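Local structure of farnesyl pyrophosphate synthase (Pseudomonas aeruginosa, 3ZOU) at residues K260-A263 / L264-R267; P99-H102 / R103-E107. The protein catalyses the condensation of geranyl diphosphate with isopentenyl diphosphate to give farnesyl diphosphate, a magnesium-dependent prenyl transfer. All coordinates share one frame; numbering follows the deposited sequence.

Contact 1 (K260-A263 / L264-R267); sequences KGYA and LELR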
# COMPACT_ATOMS: atom_id res chain seq x y z
N LYS A 260 16.81 27.38 -18.53
CA LYS A 260 15.95 28.48 -17.95
C LYS A 260 14.75 28.76 -18.87
O LYS A 260 13.60 28.93 -18.44
CB LYS A 260 16.78 29.72 -17.74
CG LYS A 260 17.77 29.57 -16.63
CD LYS A 260 18.70 30.78 -16.52
CE LYS A 260 19.45 30.68 -15.24
NZ LYS A 260 20.34 31.82 -14.90
N GLY A 261 15.00 28.76 -20.19
CA GLY A 261 13.98 28.89 -21.17
C GLY A 261 12.90 27.84 -21.18
O GLY A 261 11.69 28.07 -21.40
N TYR A 262 13.38 26.60 -21.02
CA TYR A 262 12.49 25.48 -20.95
C TYR A 262 11.59 25.53 -19.70
O TYR A 262 10.45 25.20 -19.81
CB TYR A 262 13.33 24.21 -20.95
CG TYR A 262 12.55 22.89 -21.03
CD1 TYR A 262 11.46 22.71 -21.90
CD2 TYR A 262 12.94 21.83 -20.22
CE1 TYR A 262 10.79 21.49 -21.99
CE2 TYR A 262 12.27 20.61 -20.31
CZ TYR A 262 11.20 20.46 -21.17
OH TYR A 262 10.50 19.27 -21.23
N ALA A 263 12.12 25.98 -18.61
CA ALA A 263 11.30 26.15 -17.38
C ALA A 263 10.16 27.09 -17.65
O ALA A 263 9.02 26.80 -17.32
CB ALA A 263 12.13 26.62 -16.22
N LEU A 264 10.45 28.19 -18.35
CA LEU A 264 9.33 29.08 -18.72
C LEU A 264 8.31 28.48 -19.64
O LEU A 264 7.11 28.68 -19.52
CB LEU A 264 9.84 30.41 -19.34
CG LEU A 264 10.78 31.22 -18.46
CD1 LEU A 264 11.06 32.54 -19.17
CD2 LEU A 264 10.25 31.50 -17.08
N GLU A 265 8.78 27.69 -20.61
CA GLU A 265 7.90 27.01 -21.54
C GLU A 265 6.97 26.04 -20.81
O GLU A 265 5.80 25.95 -21.15
CB GLU A 265 8.70 26.26 -22.60
CG GLU A 265 9.50 27.20 -23.49
CD GLU A 265 10.46 26.53 -24.43
OE1 GLU A 265 10.83 25.34 -24.24
OE2 GLU A 265 10.89 27.27 -25.33
N LEU A 266 7.49 25.35 -19.81
CA LEU A 266 6.70 24.38 -18.99
C LEU A 266 5.65 25.14 -18.16
O LEU A 266 4.47 24.76 -18.13
CB LEU A 266 7.61 23.53 -18.10
CG LEU A 266 8.50 22.53 -18.90
CD1 LEU A 266 9.59 22.08 -18.00
CD2 LEU A 266 7.63 21.38 -19.46
N ARG A 267 6.08 26.23 -17.52
CA ARG A 267 5.10 27.09 -16.84
C ARG A 267 3.98 27.49 -17.84
O ARG A 267 2.78 27.46 -17.57
CB ARG A 267 5.73 28.36 -16.37
CG ARG A 267 4.74 29.38 -15.82
CD ARG A 267 5.34 30.77 -15.81
NE ARG A 267 5.62 31.20 -17.17
CZ ARG A 267 6.37 32.27 -17.46
NH1 ARG A 267 6.96 32.91 -16.46
NH2 ARG A 267 6.60 32.58 -18.75
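Tyr262 and Leu266 meet one turn apart on the helix 256-273 of the largely helical polyprenyl synthetase fold, an i to i+4 pairing with a leucine methyl on an aromatic face. Followed outward, the tyrosine CB leads away from the following turn, yet with CG anti to the backbone N (chi1 -174°) the ring is laid back alongside that turn. In the modelled conformer of Glu265, one of two, OE1 lies 3.6 Å from Tyr262 CD1, at the ring edge and in plane, the groups crossing at about a right angle; as a fixed contact this is doubtful. CD2 and CE2 run beneath Leu266 CD1, the shorter approach being Tyr262 CE2 to Leu266 CD1 at 3.8 Å. That methyl is centred over the ring, 3.9 Å from the centroid and 13° off the normal, a CH-pi geometry. CE1 faces Leu266 CG and CD2, and CZ touches both methyls. At the tip, Tyr262 OH has Leu266 CD2 beside it and hydrogen-bonds to Glu175, which fixes the far end of the ring. Leu217 and Val221 of helix 202-227 also pack on the tyrosine, and Ala218 and Val221 on Leu266, joining this helix to its neighbour. Ala263 is buried against Val292 of helix 282-293. Four i to i+4 backbone bonds hold the spacing, from Leu264 N to Lys260 O through Arg267 N to Ala263 O; the last is nearly straight, 174° at the hydrogen. Leu266 CG rests 3.4 Å from Tyr262 O.

Contact 2 (P99-H102 / R103-E107); sequences PTTH and RAFDE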
# COMPACT_ATOMS: atom_id res chain seq x y z
N PRO A 99 17.40 14.10 11.67
CA PRO A 99 17.74 12.70 11.46
C PRO A 99 16.60 11.98 10.71
O PRO A 99 15.42 12.22 10.95
CB PRO A 99 17.79 12.13 12.85
CG PRO A 99 18.33 13.30 13.69
CD PRO A 99 17.63 14.49 13.07
N THR A 100 17.04 11.15 9.78
CA THR A 100 16.08 10.26 9.04
C THR A 100 15.48 9.24 10.00
O THR A 100 15.95 8.97 11.11
CB THR A 100 16.78 9.62 7.86
OG1 THR A 100 17.97 9.02 8.30
CG2 THR A 100 17.06 10.63 6.80
N THR A 101 14.34 8.66 9.59
CA THR A 101 13.63 7.78 10.50
C THR A 101 14.44 6.58 10.91
O THR A 101 14.33 6.17 12.07
CB THR A 101 12.30 7.35 9.81
OG1 THR A 101 11.57 8.55 9.48
CG2 THR A 101 11.44 6.49 10.73
N HIS A 102 15.30 6.06 10.02
CA HIS A 102 16.06 4.88 10.37
C HIS A 102 17.18 5.20 11.43
O HIS A 102 17.71 4.31 12.06
CB HIS A 102 16.60 4.11 9.18
CG HIS A 102 17.55 4.88 8.32
ND1 HIS A 102 17.15 5.77 7.37
CD2 HIS A 102 18.91 4.86 8.29
CE1 HIS A 102 18.23 6.30 6.79
NE2 HIS A 102 19.30 5.76 7.34
N ARG A 103 17.57 6.44 11.47
CA ARG A 103 18.52 6.94 12.48
C ARG A 103 17.86 7.29 13.77
O ARG A 103 18.42 6.99 14.84
CB ARG A 103 19.29 8.15 11.93
CG ARG A 103 20.24 7.85 10.79
CD ARG A 103 21.19 6.76 11.12
NE ARG A 103 22.29 6.71 10.15
CZ ARG A 103 22.92 5.62 9.73
NH1 ARG A 103 22.60 4.43 10.19
NH2 ARG A 103 23.95 5.76 8.90
N ALA A 104 16.73 8.01 13.75
CA ALA A 104 15.96 8.32 14.93
C ALA A 104 15.41 7.08 15.68
O ALA A 104 15.28 7.06 16.93
CB ALA A 104 14.84 9.28 14.59
N PHE A 105 15.05 6.05 14.91
CA PHE A 105 14.53 4.84 15.45
C PHE A 105 15.49 3.76 15.09
O PHE A 105 16.52 3.61 15.75
CB PHE A 105 13.05 4.62 14.95
CG PHE A 105 12.08 5.62 15.46
CD1 PHE A 105 11.99 6.79 14.79
CD2 PHE A 105 11.30 5.43 16.61
CE1 PHE A 105 11.18 7.79 15.26
CE2 PHE A 105 10.41 6.41 17.05
CZ PHE A 105 10.39 7.61 16.37
N ASP A 106 15.22 3.00 14.09
CA ASP A 106 16.07 1.92 13.63
C ASP A 106 15.57 1.54 12.25
O ASP A 106 14.49 1.99 11.81
CB ASP A 106 16.09 0.70 14.55
CG ASP A 106 14.71 0.17 14.89
OD1 ASP A 106 14.12 -0.50 14.02
OD2 ASP A 106 14.20 0.48 15.97
N GLU A 107 16.36 0.76 11.53
CA GLU A 107 16.08 0.51 10.14
C GLU A 107 14.80 -0.33 9.95
O GLU A 107 13.95 -0.01 9.13
CB GLU A 107 17.26 -0.12 9.42
CG GLU A 107 17.01 -0.29 7.98
CD GLU A 107 18.23 -0.75 7.21
OE1 GLU A 107 19.37 -0.59 7.73
OE2 GLU A 107 18.04 -1.30 6.09
O HOH W 1 20.61 3.52 11.80
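His102 and Arg103 run side by side in the same direction, the imidazole set against one face of the guanidinium. The planes are 52° apart, and His102 NE2 stands 4.1 Å above the guanidinium plane, offset toward its rim, so this is a tilted overlap rather than a parallel stack. A water also links the two residues, donating to His102 O at 3.0 Å and accepting from Arg103 NH1 at 2.7 Å, in the guanidinium plane at its edge. With chi1 at -67° and CG anti to the carbonyl carbon, Arg103 CG comes 3.6 Å from Thr100 OG1; a bend at chi2 then turns CD and the guanidinium alongside the imidazole. Beneath these side chains is a single short helical turn, 101-104, following strand 98-99 of a two-stranded antiparallel hairpin. Thr100 occupies its N-cap position, though its side chain makes no capping bond; Thr100 O receives Ala104 N at 2.9 Å, 175° at the hydrogen, and a weak bond from Arg103 N. Phe105 N closes the turn on Thr101 O, which also lies in plane at the phenyl edge, 3.6 Å from Phe105 CD1. Farther out, Asp93 forms a salt bridge with Arg103 NH2, while Asp92 O accepts from Thr100 OG1. Thr101 OG1 is paired with Ser39 OG. Asp106 caps the next helix, OD1 to Thr109 N, and its OD2 salt-bridges Arg31.

Contact 1 and contact 2 both belong to the polyprenyl synthetase fold but do not touch: their centres are 38 Å apart and their nearest atoms about 28 Å. Contact 2 lies nearer the substrate, with the Thr100 side chain about 9 Å from bound geranyl diphosphate and equally about 9 Å from a magnesium ion. Helix 67-85, which packs on Thr100, Thr101 and His102, also carries Ser80, Leu81, His83 and Asp84 of the geranyl diphosphate pocket. In contact 1 the Tyr262 side chain is about 11 Å from a different magnesium ion, whereas the Arg267 side chain is about 13 Å from the bound benzoxazolone fragment. Neither contact supplies a residue to the observed ligand pockets or metal sites.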